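Local atomic coordinates of D-threo-3-hydroxyaspartate dehydratase (PDB entry 3WQC), a protein that uses pyridoxal 5'-phosphate and a divalent metal ion to deaminate D-threo-3-hydroxyaspartate to oxaloacetate and ammonium, and also acts on D-serine. Residues T54-V60 against G246-F250; L162-R167 against A212-L218; L176-H182 against C220-G226; G366-Y372 against T383-L387. All blocks are in the same frame, centred on the assembly; numbering follows the deposited sequence.

Contact 1 (T54-V60 against G246-F250). With PLP (pyridoxal-5'-phosphate), chain J.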
loop_
_atom_site.group_PDB
_atom_site.type_symbol
_atom_site.label_atom_id
_atom_site.label_comp_id
_atom_site.label_asym_id
_atom_site.label_seq_id
_atom_site.Cartn_x
_atom_site.Cartn_y
_atom_site.Cartn_z
ATOM N N THR B 54 9.723 -7.823 -5.160
ATOM C CA THR B 54 8.327 -8.157 -5.505
ATOM C C THR B 54 7.760 -9.012 -4.328
ATOM O O THR B 54 6.541 -8.781 -4.015
ATOM C CB THR B 54 8.333 -9.029 -6.774
ATOM O OG1 THR B 54 8.722 -8.129 -7.846
ATOM C CG2 THR B 54 6.954 -9.599 -7.090
ATOM N N SER B 55 8.511 -9.965 -3.730
ATOM C CA SER B 55 7.892 -10.846 -2.717
ATOM C C SER B 55 8.424 -10.581 -1.351
ATOM O O SER B 55 7.722 -10.800 -0.348
ATOM C CB SER B 55 8.222 -12.350 -3.059
ATOM O OG SER B 55 9.599 -12.671 -2.752
ATOM N N LYS B 56 9.702 -10.148 -1.241
ATOM C CA LYS B 56 10.401 -10.020 0.056
ATOM C C LYS B 56 10.098 -11.240 0.986
ATOM O O LYS B 56 10.018 -11.094 2.219
ATOM C CB LYS B 56 10.058 -8.694 0.817
ATOM C CG LYS B 56 10.301 -7.493 -0.093
ATOM C CD LYS B 56 10.180 -6.205 0.760
ATOM C CE LYS B 56 10.257 -5.016 -0.172
ATOM N NZ LYS B 56 10.172 -3.781 0.663
ATOM N N SER B 57 10.158 -12.456 0.374
ATOM C CA SER B 57 9.790 -13.632 1.123
ATOM C C SER B 57 10.890 -14.689 0.955
ATOM O O SER B 57 11.200 -15.051 -0.159
ATOM C CB SER B 57 8.426 -14.121 0.633
ATOM O OG SER B 57 8.018 -15.262 1.461
ATOM N N VAL B 58 11.420 -15.171 2.075
ATOM C CA VAL B 58 12.531 -16.155 2.073
ATOM C C VAL B 58 12.188 -17.403 1.243
ATOM O O VAL B 58 12.971 -17.798 0.353
ATOM C CB VAL B 58 13.005 -16.458 3.490
ATOM C CG1 VAL B 58 13.926 -17.661 3.557
ATOM C CG2 VAL B 58 13.698 -15.210 4.050
ATOM N N PRO B 59 11.007 -18.015 1.459
ATOM C CA PRO B 59 10.729 -19.249 0.684
ATOM C C PRO B 59 10.541 -19.004 -0.803
ATOM O O PRO B 59 10.803 -19.886 -1.620
ATOM C CB PRO B 59 9.406 -19.828 1.287
ATOM C CG PRO B 59 8.837 -18.724 2.143
ATOM C CD PRO B 59 10.008 -17.823 2.557
ATOM N N VAL B 60 10.104 -17.795 -1.176
ATOM C CA VAL B 60 9.962 -17.511 -2.623
ATOM C C VAL B 60 11.365 -17.366 -3.220
ATOM O O VAL B 60 11.677 -18.037 -4.265
ATOM C CB VAL B 60 9.195 -16.222 -2.904
ATOM C CG1 VAL B 60 9.172 -15.841 -4.416
ATOM C CG2 VAL B 60 7.733 -16.352 -2.370
ATOM N N GLY B 246 12.225 -9.288 -11.424
ATOM C CA GLY B 246 11.555 -9.613 -10.121
ATOM C C GLY B 246 10.081 -9.942 -10.292
ATOM O O GLY B 246 9.633 -10.939 -9.692
ATOM N N VAL B 247 9.291 -9.105 -10.968
ATOM C CA VAL B 247 7.810 -9.268 -10.896
ATOM C C VAL B 247 7.435 -10.567 -11.581
ATOM O O VAL B 247 6.364 -11.114 -11.258
ATOM C CB VAL B 247 7.048 -8.072 -11.484
ATOM C CG1 VAL B 247 7.209 -7.955 -13.031
ATOM C CG2 VAL B 247 5.588 -8.110 -11.020
ATOM N N TYR B 248 8.246 -11.068 -12.512
ATOM C CA TYR B 248 7.926 -12.321 -13.234
ATOM C C TYR B 248 7.584 -13.475 -12.294
ATOM O O TYR B 248 6.936 -14.439 -12.741
ATOM C CB TYR B 248 9.134 -12.722 -14.142
ATOM C CG TYR B 248 10.195 -13.422 -13.314
ATOM C CD1 TYR B 248 11.163 -12.717 -12.569
ATOM C CD2 TYR B 248 10.247 -14.849 -13.241
ATOM C CE1 TYR B 248 12.086 -13.359 -11.761
ATOM C CE2 TYR B 248 11.133 -15.478 -12.411
ATOM C CZ TYR B 248 12.096 -14.780 -11.725
ATOM O OH TYR B 248 13.016 -15.416 -10.930
ATOM N N VAL B 249 8.094 -13.513 -11.079
ATOM C CA VAL B 249 7.878 -14.640 -10.213
ATOM C C VAL B 249 6.373 -14.884 -10.050
ATOM O O VAL B 249 5.924 -16.092 -10.000
ATOM C CB VAL B 249 8.662 -14.505 -8.857
ATOM C CG1 VAL B 249 8.107 -13.374 -7.945
ATOM C CG2 VAL B 249 8.683 -15.831 -8.066
ATOM N N PHE B 250 5.610 -13.779 -9.977
ATOM C CA PHE B 250 4.143 -13.893 -9.919
ATOM C C PHE B 250 3.414 -13.450 -11.153
ATOM O O PHE B 250 2.279 -13.922 -11.424
ATOM C CB PHE B 250 3.572 -13.074 -8.707
ATOM C CG PHE B 250 4.179 -13.482 -7.370
ATOM C CD1 PHE B 250 4.487 -14.854 -7.047
ATOM C CD2 PHE B 250 4.370 -12.503 -6.391
ATOM C CE1 PHE B 250 5.005 -15.205 -5.773
ATOM C CE2 PHE B 250 4.852 -12.867 -5.121
ATOM C CZ PHE B 250 5.197 -14.190 -4.822
HETATM N N1 PLP J . 16.336 -3.737 -11.400
HETATM C C2 PLP J . 16.030 -2.665 -10.641
HETATM C C2A PLP J . 17.073 -1.615 -10.332
HETATM C C3 PLP J . 14.692 -2.545 -10.114
HETATM O O3 PLP J . 14.402 -1.504 -9.349
HETATM C C4 PLP J . 13.739 -3.570 -10.452
HETATM C C4A PLP J . 12.426 -3.481 -9.903
HETATM C C5 PLP J . 14.155 -4.669 -11.261
HETATM C C6 PLP J . 15.459 -4.671 -11.778
HETATM C C5A PLP J . 13.193 -5.765 -11.646
HETATM O O4P PLP J . 12.158 -5.195 -12.574
HETATM P P PLP J . 10.826 -6.057 -12.789
HETATM O O1P PLP J . 11.334 -7.424 -13.061
HETATM O O2P PLP J . 10.208 -5.424 -13.986
HETATM O O3P PLP J . 10.021 -6.039 -11.554
#
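T54 and its neighbours meet G246-F250 in a buried contact between the loop leading into helix 58-66 and a 3-10 turn, beside the phosphate end of the cofactor pocket, within the alanine racemase-like TIM-barrel domain. The 3-10 turn follows strand 242-243. Two backbone amides at its start bond the phosphate: G246 N donates to PLP O1P at 2.6 Å and nearly straight (172°), while V247 N reaches PLP O3P at 3.2 Å with a more bent bond. Y187 and T228 also bond the cofactor. T54 lies against the same turn from the other segment. Its OG1 comes within 3.3 Å of V247 N, but the angle is poor for a hydrogen bond, in keeping with that N-H being directed to the phosphate.

Apolar contacts carry the rest. With chi1 at -71°, T54 sets CG2 opposite its own backbone N, and this methyl reaches F250 CD2 and V249 CG1. V60 divides its two methyls: CG1 lies on V249 CG2 at 3.7 Å, and CG2 sits at the edge of the F250 ring, near its plane. One face of that ring is covered by V249 CG1 from its own segment. Y372 meets F250 edge-to-face, and M30 of helix 27-44 touches both V249 and F250. S55 opens an ST turn, its OG accepting from S57 N at 3.2 Å, while S55 CB stands 4.0 Å from F250 CZ.

Contact 2 (L162-R167 against A212-L218)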
loop_
_atom_site.group_PDB
_atom_site.type_symbol
_atom_site.label_atom_id
_atom_site.label_comp_id
_atom_site.label_asym_id
_atom_site.label_seq_id
_atom_site.Cartn_x
_atom_site.Cartn_y
_atom_site.Cartn_z
ATOM N N LEU B 162 31.234 9.202 -16.358
ATOM C CA LEU B 162 31.524 7.748 -16.067
ATOM C C LEU B 162 32.953 7.638 -15.551
ATOM O O LEU B 162 33.213 6.933 -14.551
ATOM C CB LEU B 162 31.454 6.829 -17.313
ATOM C CG LEU B 162 30.180 6.403 -17.758
ATOM C CD1 LEU B 162 30.372 5.632 -19.094
ATOM C CD2 LEU B 162 29.601 5.409 -16.692
ATOM N N LEU B 163 33.920 8.235 -16.294
ATOM C CA LEU B 163 35.313 8.080 -15.852
ATOM C C LEU B 163 35.552 8.737 -14.492
ATOM O O LEU B 163 36.383 8.278 -13.690
ATOM C CB LEU B 163 36.297 8.606 -16.912
ATOM C CG LEU B 163 36.566 7.625 -18.047
ATOM C CD1 LEU B 163 35.592 6.556 -18.400
ATOM C CD2 LEU B 163 37.404 8.245 -19.142
ATOM N N ALA B 164 34.938 9.955 -14.324
ATOM C CA ALA B 164 35.178 10.657 -13.066
ATOM C C ALA B 164 34.687 9.819 -11.857
ATOM O O ALA B 164 35.358 9.674 -10.843
ATOM C CB ALA B 164 34.414 12.006 -13.072
ATOM N N ILE B 165 33.509 9.186 -12.035
ATOM C CA ILE B 165 33.001 8.332 -10.944
ATOM C C ILE B 165 33.849 7.068 -10.819
ATOM O O ILE B 165 34.221 6.683 -9.672
ATOM C CB ILE B 165 31.535 7.955 -11.268
ATOM C CG1 ILE B 165 30.661 9.222 -11.236
ATOM C CG2 ILE B 165 31.018 6.889 -10.279
ATOM C CD1 ILE B 165 29.269 8.946 -11.863
ATOM N N GLY B 166 34.168 6.421 -11.970
ATOM C CA GLY B 166 34.973 5.222 -11.849
ATOM C C GLY B 166 36.363 5.467 -11.232
ATOM O O GLY B 166 36.811 4.662 -10.410
ATOM N N ARG B 167 37.038 6.570 -11.616
ATOM C CA ARG B 167 38.329 6.905 -10.982
ATOM C C ARG B 167 38.191 7.221 -9.535
ATOM O O ARG B 167 39.024 6.861 -8.722
ATOM C CB ARG B 167 38.986 8.030 -11.786
ATOM C CG ARG B 167 39.429 7.573 -13.149
ATOM C CD ARG B 167 39.853 8.749 -14.007
ATOM N NE ARG B 167 40.377 8.267 -15.296
ATOM C CZ ARG B 167 40.360 9.030 -16.394
ATOM N NH1 ARG B 167 39.722 10.228 -16.382
ATOM N NH2 ARG B 167 40.856 8.557 -17.525
ATOM N N ALA B 212 33.479 1.823 -22.171
ATOM C CA ALA B 212 34.144 3.153 -21.955
ATOM C C ALA B 212 35.025 3.063 -20.689
ATOM O O ALA B 212 36.177 3.512 -20.703
ATOM C CB ALA B 212 33.099 4.258 -21.847
ATOM N N LEU B 213 34.483 2.506 -19.581
ATOM C CA LEU B 213 35.301 2.390 -18.373
ATOM C C LEU B 213 36.572 1.550 -18.677
ATOM O O LEU B 213 37.672 1.902 -18.266
ATOM C CB LEU B 213 34.468 1.698 -17.271
ATOM C CG LEU B 213 33.367 2.603 -16.678
ATOM C CD1 LEU B 213 32.421 1.641 -15.893
ATOM C CD2 LEU B 213 33.969 3.671 -15.736
ATOM N N ARG B 214 36.358 0.395 -19.339
ATOM C CA ARG B 214 37.527 -0.505 -19.570
ATOM C C ARG B 214 38.518 0.157 -20.555
ATOM O O ARG B 214 39.724 -0.012 -20.412
ATOM C CB ARG B 214 37.000 -1.806 -20.202
ATOM C CG ARG B 214 36.140 -2.600 -19.167
ATOM C CD ARG B 214 35.603 -3.876 -20.014
ATOM N NE ARG B 214 34.638 -4.571 -19.374
ATOM C CZ ARG B 214 33.557 -5.035 -19.909
ATOM N NH1 ARG B 214 33.293 -5.027 -21.268
ATOM N NH2 ARG B 214 32.734 -5.569 -19.090
ATOM N N ALA B 215 38.011 0.971 -21.500
ATOM C CA ALA B 215 38.923 1.690 -22.448
ATOM C C ALA B 215 39.818 2.700 -21.658
ATOM O O ALA B 215 40.939 2.960 -22.084
ATOM C CB ALA B 215 38.110 2.403 -23.540
ATOM N N ALA B 216 39.363 3.185 -20.513
ATOM C CA ALA B 216 40.121 4.083 -19.619
ATOM C C ALA B 216 40.983 3.322 -18.642
ATOM O O ALA B 216 41.551 3.923 -17.701
ATOM C CB ALA B 216 39.125 5.053 -18.897
ATOM N N GLY B 217 41.069 1.986 -18.753
ATOM C CA GLY B 217 41.919 1.197 -17.816
ATOM C C GLY B 217 41.262 0.840 -16.519
ATOM O O GLY B 217 41.948 0.361 -15.624
ATOM N N LEU B 218 39.931 1.069 -16.432
ATOM C CA LEU B 218 39.229 0.816 -15.138
ATOM C C LEU B 218 38.570 -0.560 -15.206
ATOM O O LEU B 218 38.118 -0.956 -16.294
ATOM C CB LEU B 218 38.112 1.887 -14.926
ATOM C CG LEU B 218 38.702 3.296 -14.698
ATOM C CD1 LEU B 218 37.597 4.285 -14.906
ATOM C CD2 LEU B 218 39.259 3.349 -13.264
HETATM O O HOH W 1 41.507 5.687 -15.529
#
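Two outer helices of the TIM-barrel domain, 159-171 and 192-215, pack here at the point where the second ends in a Schellman motif. The evidence is the pair of backbone bonds L218 N to L213 O and G217 N to R214 O, with G217 at positive phi as the C-prime residue. The turn brings L218 back against helix 159-171. Its CD1 lies 4.0 Å from R167 N and its CD2 an equal 4.0 Å from G166 O, so the forked end rests on helix backbone. At G166 the helix offers bare backbone, and L213 CD2 lies against its CA.

One turn earlier, L213 CD2 touches L162 O at 3.6 Å, and L162 CD1 meets the methyl of A212. L163 starts alongside the interface, yet its branch bends in, placing CD2 3.6 Å from A216 CB. At the rim the R167 chain, extended from CG to NE, crosses L218 at about a right angle and sets its guanidinium with L163 CB against one face, toward its rim. Water 1 is in the guanidinium plane, accepting from R167 NE at 2.8 Å and donating to A216 O. On the inner side, L162 touches I143 and I145 of strand 140-146, and L213 touches V179. Direct contact is thus van der Waals packing of methyls on methyls and on backbone atoms, while the exposed arginine is linked to the helix end through water 1.

Contact 3 (L176-H182 against C220-G226). With PLP (pyridoxal-5'-phosphate), chain J.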
loop_
_atom_site.group_PDB
_atom_site.type_symbol
_atom_site.label_atom_id
_atom_site.label_comp_id
_atom_site.label_asym_id
_atom_site.label_seq_id
_atom_site.Cartn_x
_atom_site.Cartn_y
_atom_site.Cartn_z
ATOM N N LEU B 176 35.570 -1.181 -7.970
ATOM C CA LEU B 176 34.603 -0.805 -8.997
ATOM C C LEU B 176 34.215 -2.128 -9.677
ATOM O O LEU B 176 34.996 -2.785 -10.413
ATOM C CB LEU B 176 35.289 0.131 -9.995
ATOM C CG LEU B 176 34.451 0.510 -11.181
ATOM C CD1 LEU B 176 33.120 1.026 -10.973
ATOM C CD2 LEU B 176 35.174 1.454 -12.187
ATOM N N GLY B 177 33.018 -2.625 -9.382
ATOM C CA GLY B 177 32.684 -3.996 -9.670
ATOM C C GLY B 177 31.889 -4.187 -10.939
ATOM O O GLY B 177 31.702 -5.339 -11.412
ATOM N N GLY B 178 31.352 -3.101 -11.535
ATOM C CA GLY B 178 30.480 -3.314 -12.673
ATOM C C GLY B 178 29.648 -2.086 -12.953
ATOM O O GLY B 178 29.760 -1.043 -12.299
ATOM N N VAL B 179 28.751 -2.254 -13.956
ATOM C CA VAL B 179 27.727 -1.269 -14.298
ATOM C C VAL B 179 26.387 -1.981 -14.321
ATOM O O VAL B 179 26.299 -3.205 -14.589
ATOM C CB VAL B 179 27.938 -0.601 -15.693
ATOM C CG1 VAL B 179 29.116 0.376 -15.568
ATOM C CG2 VAL B 179 28.239 -1.632 -16.817
ATOM N N LEU B 180 25.294 -1.240 -14.059
ATOM C CA LEU B 180 23.987 -1.847 -14.161
ATOM C C LEU B 180 23.022 -0.818 -14.755
ATOM O O LEU B 180 23.231 0.415 -14.579
ATOM C CB LEU B 180 23.426 -2.354 -12.798
ATOM C CG LEU B 180 22.944 -1.282 -11.801
ATOM C CD1 LEU B 180 22.044 -1.954 -10.723
ATOM C CD2 LEU B 180 24.099 -0.518 -11.098
ATOM N N THR B 181 21.922 -1.305 -15.350
ATOM C CA THR B 181 20.903 -0.414 -15.847
ATOM C C THR B 181 19.560 -1.124 -15.654
ATOM O O THR B 181 19.541 -2.392 -15.635
ATOM C CB THR B 181 21.097 -0.034 -17.358
ATOM O OG1 THR B 181 20.177 1.048 -17.624
ATOM C CG2 THR B 181 20.838 -1.190 -18.265
ATOM N N HIS B 182 18.475 -0.339 -15.526
ATOM C CA HIS B 182 17.138 -0.888 -15.488
ATOM C C HIS B 182 16.308 -0.153 -16.445
ATOM O O HIS B 182 16.027 1.093 -16.248
ATOM C CB HIS B 182 16.614 -0.659 -14.052
ATOM C CG HIS B 182 15.152 -0.955 -13.845
ATOM N ND1 HIS B 182 14.547 -2.218 -14.046
ATOM C CD2 HIS B 182 14.115 -0.089 -13.423
ATOM C CE1 HIS B 182 13.199 -2.093 -13.680
ATOM N NE2 HIS B 182 12.948 -0.847 -13.363
ATOM N N CYS B 220 35.716 -3.325 -14.931
ATOM C CA CYS B 220 34.224 -3.317 -15.005
ATOM C C CYS B 220 33.780 -4.737 -15.308
ATOM O O CYS B 220 33.250 -4.966 -16.382
ATOM C CB CYS B 220 33.718 -2.269 -16.019
ATOM S SG CYS B 220 31.913 -2.070 -15.837
ATOM N N PRO B 221 33.947 -5.683 -14.315
ATOM C CA PRO B 221 33.733 -7.087 -14.751
ATOM C C PRO B 221 32.249 -7.452 -14.935
ATOM O O PRO B 221 31.960 -8.425 -15.649
ATOM C CB PRO B 221 34.423 -7.880 -13.662
ATOM C CG PRO B 221 34.513 -6.942 -12.494
ATOM C CD PRO B 221 34.672 -5.558 -13.031
ATOM N N VAL B 222 31.340 -6.810 -14.199
ATOM C CA VAL B 222 29.930 -7.180 -14.316
ATOM C C VAL B 222 29.196 -6.152 -15.163
ATOM O O VAL B 222 29.383 -4.914 -15.053
ATOM C CB VAL B 222 29.242 -7.225 -12.915
ATOM C CG1 VAL B 222 27.687 -7.278 -13.067
ATOM C CG2 VAL B 222 29.842 -8.363 -12.110
ATOM N N VAL B 223 28.334 -6.655 -16.038
ATOM C CA VAL B 223 27.383 -5.828 -16.829
ATOM C C VAL B 223 26.043 -6.416 -16.469
ATOM O O VAL B 223 25.730 -7.557 -16.865
ATOM C CB VAL B 223 27.646 -5.814 -18.321
ATOM C CG1 VAL B 223 26.595 -5.046 -19.107
ATOM C CG2 VAL B 223 29.051 -5.280 -18.554
ATOM N N SER B 224 25.141 -5.659 -15.808
ATOM C CA SER B 224 23.844 -6.178 -15.267
ATOM C C SER B 224 22.753 -5.357 -15.879
ATOM O O SER B 224 22.725 -4.088 -15.726
ATOM C CB SER B 224 23.954 -6.008 -13.754
ATOM O OG SER B 224 22.745 -6.464 -13.148
ATOM N N VAL B 225 21.771 -6.004 -16.508
ATOM C CA VAL B 225 20.604 -5.284 -17.085
ATOM C C VAL B 225 19.331 -5.859 -16.530
ATOM O O VAL B 225 19.363 -6.977 -16.003
ATOM C CB VAL B 225 20.557 -5.352 -18.659
ATOM C CG1 VAL B 225 21.917 -4.860 -19.225
ATOM C CG2 VAL B 225 20.307 -6.809 -19.130
ATOM N N GLY B 226 18.220 -5.170 -16.729
ATOM C CA GLY B 226 16.932 -5.904 -16.712
ATOM C C GLY B 226 15.746 -5.178 -16.169
ATOM O O GLY B 226 15.846 -4.396 -15.248
HETATM N N1 PLP J . 16.336 -3.737 -11.400
HETATM C C2 PLP J . 16.030 -2.665 -10.641
HETATM C C2A PLP J . 17.073 -1.615 -10.332
HETATM C C3 PLP J . 14.692 -2.545 -10.114
HETATM O O3 PLP J . 14.402 -1.504 -9.349
HETATM C C4 PLP J . 13.739 -3.570 -10.452
HETATM C C4A PLP J . 12.426 -3.481 -9.903
HETATM C C5 PLP J . 14.155 -4.669 -11.261
HETATM C C6 PLP J . 15.459 -4.671 -11.778
HETATM C C5A PLP J . 13.193 -5.765 -11.646
HETATM O O4P PLP J . 12.158 -5.195 -12.574
HETATM P P PLP J . 10.826 -6.057 -12.789
HETATM O O1P PLP J . 11.334 -7.424 -13.061
HETATM O O2P PLP J . 10.208 -5.424 -13.986
HETATM O O3P PLP J . 10.021 -6.039 -11.554
#
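H182 and G226 make the contact nearest the cofactor: H182 ND1 donates to G226 O at 2.8 Å, almost straight at 171°, on a carbonyl lone pair and in the imidazole plane. The bond fixes the ring's rotation, and chi1 of 171°, with CG opposite the backbone N, carries the ring to the pyridine of PLP. PLP C3 lies 3.8 Å above one imidazole face, over its centre.

Behind this pair the strands 176-180 and 222-225 run parallel; the axes of these short segments approach to 4.7 Å and diverge by 29°. Backbone bonds zigzag between them, including V179 N to V222 O at 2.9 Å and T181 N to S224 O at 2.9 Å; the final one, G226 N to T181 O, is weak. V179 and V223 join methyls on one face of the sheet, where V179 CG1 also touches C220 SG at 3.7 Å. The other face has L180 CB on S224 CB, and S224 OG is engaged by E242 and R244.

This is one strand pairing of the parallel TIM-barrel sheet, linked by a right-handed beta-alpha-beta crossover through helix 192-215. That helix covers V179 and V223, and strands 140-146 and 242-243 flank the pair.

Contact 4 (G366-Y372 against T383-L387)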
loop_
_atom_site.group_PDB
_atom_site.type_symbol
_atom_site.label_atom_id
_atom_site.label_comp_id
_atom_site.label_asym_id
_atom_site.label_seq_id
_atom_site.Cartn_x
_atom_site.Cartn_y
_atom_site.Cartn_z
ATOM N N GLY B 366 1.418 -7.242 -2.984
ATOM C CA GLY B 366 2.046 -8.128 -1.992
ATOM C C GLY B 366 2.439 -7.342 -0.727
ATOM O O GLY B 366 2.364 -7.863 0.405
ATOM N N ALA B 367 2.857 -6.077 -0.899
ATOM C CA ALA B 367 3.379 -5.304 0.222
ATOM C C ALA B 367 2.271 -4.979 1.263
ATOM O O ALA B 367 2.549 -4.548 2.388
ATOM C CB ALA B 367 3.980 -3.987 -0.291
ATOM N N GLN B 368 1.005 -5.129 0.857
ATOM C CA GLN B 368 -0.110 -4.890 1.792
ATOM C C GLN B 368 -0.306 -6.018 2.802
ATOM O O GLN B 368 -1.082 -5.854 3.767
ATOM C CB GLN B 368 -1.393 -4.690 0.989
ATOM C CG GLN B 368 -1.317 -3.490 0.029
ATOM C CD GLN B 368 -1.001 -2.172 0.764
ATOM O OE1 GLN B 368 0.197 -1.728 0.848
ATOM N NE2 GLN B 368 -2.051 -1.542 1.327
ATOM N N PHE B 369 0.391 -7.131 2.627
ATOM C CA PHE B 369 0.168 -8.307 3.498
ATOM C C PHE B 369 1.397 -8.646 4.330
ATOM O O PHE B 369 2.505 -8.690 3.798
ATOM C CB PHE B 369 -0.187 -9.533 2.656
ATOM C CG PHE B 369 -1.507 -9.364 1.973
ATOM C CD1 PHE B 369 -1.613 -8.683 0.749
ATOM C CD2 PHE B 369 -2.678 -9.881 2.561
ATOM C CE1 PHE B 369 -2.869 -8.475 0.133
ATOM C CE2 PHE B 369 -3.936 -9.674 1.970
ATOM C CZ PHE B 369 -4.041 -8.982 0.738
ATOM N N PRO B 370 1.181 -9.036 5.604
ATOM C CA PRO B 370 2.289 -9.533 6.418
ATOM C C PRO B 370 2.826 -10.854 5.850
ATOM O O PRO B 370 3.981 -11.179 6.142
ATOM C CB PRO B 370 1.657 -9.787 7.796
ATOM C CG PRO B 370 0.467 -8.828 7.841
ATOM C CD PRO B 370 -0.054 -8.744 6.422
ATOM N N ALA B 371 2.036 -11.623 5.113
ATOM C CA ALA B 371 2.463 -12.955 4.711
ATOM C C ALA B 371 1.604 -13.340 3.533
ATOM O O ALA B 371 0.447 -12.856 3.378
ATOM C CB ALA B 371 2.285 -14.041 5.825
ATOM N N TYR B 372 2.107 -14.293 2.759
ATOM C CA TYR B 372 1.336 -14.938 1.696
ATOM C C TYR B 372 0.805 -16.277 2.243
ATOM O O TYR B 372 1.329 -16.842 3.183
ATOM C CB TYR B 372 2.258 -15.305 0.513
ATOM C CG TYR B 372 2.867 -14.094 -0.133
ATOM C CD1 TYR B 372 2.150 -13.330 -1.072
ATOM C CD2 TYR B 372 4.180 -13.701 0.158
ATOM C CE1 TYR B 372 2.691 -12.200 -1.719
ATOM C CE2 TYR B 372 4.772 -12.586 -0.469
ATOM C CZ TYR B 372 4.037 -11.856 -1.366
ATOM O OH TYR B 372 4.580 -10.776 -2.040
ATOM N N THR B 383 1.672 -20.548 5.564
ATOM C CA THR B 383 1.870 -19.107 5.674
ATOM C C THR B 383 3.351 -18.824 5.374
ATOM O O THR B 383 4.254 -19.411 6.024
ATOM C CB THR B 383 1.602 -18.704 7.151
ATOM O OG1 THR B 383 0.221 -18.948 7.449
ATOM C CG2 THR B 383 1.892 -17.145 7.366
ATOM N N TRP B 384 3.609 -17.925 4.407
ATOM C CA TRP B 384 4.965 -17.516 4.027
ATOM C C TRP B 384 5.119 -16.060 4.336
ATOM O O TRP B 384 4.568 -15.193 3.628
ATOM C CB TRP B 384 5.195 -17.743 2.554
ATOM C CG TRP B 384 5.409 -19.194 2.183
ATOM C CD1 TRP B 384 5.270 -20.340 2.999
ATOM C CD2 TRP B 384 5.871 -19.670 0.886
ATOM N NE1 TRP B 384 5.624 -21.486 2.317
ATOM C CE2 TRP B 384 5.992 -21.139 1.002
ATOM C CE3 TRP B 384 6.215 -19.022 -0.347
ATOM C CZ2 TRP B 384 6.473 -21.924 -0.050
ATOM C CZ3 TRP B 384 6.658 -19.835 -1.429
ATOM C CH2 TRP B 384 6.763 -21.274 -1.261
ATOM N N GLU B 385 5.827 -15.743 5.432
ATOM C CA GLU B 385 5.982 -14.339 5.860
ATOM C C GLU B 385 6.737 -13.529 4.798
ATOM O O GLU B 385 7.568 -14.086 4.042
ATOM C CB GLU B 385 6.754 -14.314 7.177
ATOM C CG GLU B 385 5.886 -14.849 8.345
ATOM C CD GLU B 385 6.569 -14.636 9.670
ATOM O OE1 GLU B 385 7.651 -13.987 9.715
ATOM O OE2 GLU B 385 6.013 -15.130 10.685
ATOM N N ARG B 386 6.483 -12.240 4.789
ATOM C CA ARG B 386 7.295 -11.345 3.952
ATOM C C ARG B 386 7.591 -10.104 4.747
ATOM O O ARG B 386 6.949 -9.809 5.785
ATOM C CB ARG B 386 6.598 -11.020 2.619
ATOM C CG ARG B 386 5.259 -10.339 2.797
ATOM C CD ARG B 386 4.907 -9.595 1.473
ATOM N NE ARG B 386 5.720 -8.379 1.411
ATOM C CZ ARG B 386 5.997 -7.731 0.257
ATOM N NH1 ARG B 386 6.611 -6.532 0.273
ATOM N NH2 ARG B 386 5.734 -8.288 -0.954
ATOM N N LEU B 387 8.543 -9.292 4.262
ATOM C CA LEU B 387 9.027 -8.118 5.030
ATOM C C LEU B 387 8.162 -6.876 4.720
ATOM O O LEU B 387 7.754 -6.647 3.564
ATOM C CB LEU B 387 10.434 -7.843 4.503
ATOM C CG LEU B 387 11.243 -6.857 5.290
ATOM C CD1 LEU B 387 11.394 -7.498 6.682
ATOM C CD2 LEU B 387 12.630 -6.930 4.566
HETATM O O HOH W 2 5.125 -5.345 3.074
HETATM O O HOH W 3 4.677 -7.293 4.403
#
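Backbone pairing between P370-Y372 and W384-R386 forms part of the beta hairpin of strands 371-375 and 381-385. Y372 and W384 are an antiparallel hydrogen-bonded pair, Y372 N to W384 O and W384 N to Y372 O both at 2.8 Å; R386 N extends the pattern to P370 O. A371 and E385 make the non-hydrogen-bonded pair, and A371 CB presses on T383 CG2 at 3.5 Å, tighter than usual.

The polar side-chain contact is R386 NH2 to Y372 OH, 2.9 Å and 152°, with the hydroxyl in the guanidinium plane; NH2 also bonds weakly to T54 O. A bend at chi3 (-76°) brings the guanidinium against the type I turn G366-F369, with G366 O 3.2 Å above one face, toward the rim, and A367 CA over the same face.

Water 2 bridges A367 O and L387 O. Oxygens of uncharged groups thus surround the buried arginine, and their dipoles would be expected to stabilise its positive charge without a carboxylate from these two segments.

Contacts 1, 2 and 3 belong to the alanine racemase-like barrel domain, whereas contact 4 lies in the hairpin of the mixed sheet. Along the chain, 54-60 and 246-250 enclose contacts 2 and 3, whose segments alternate; contact 4 follows. Contacts 2 and 3, centres 13 Å apart, are helix layer and strand layer of one barrel side, joined where R214 NH2 meets C220 O. Contacts 1 and 3 approach PLP separately, with nearest atoms about 7 Å apart, one at the phosphate and one at the pyridine. Contact 1 touches contact 4 where S57 OG bonds E385 O and K56 O meets L387 N, so the 54-60 segment joins the barrel domain to the C-terminal hairpin. Contacts 2 and 4 have centres 42 Å apart.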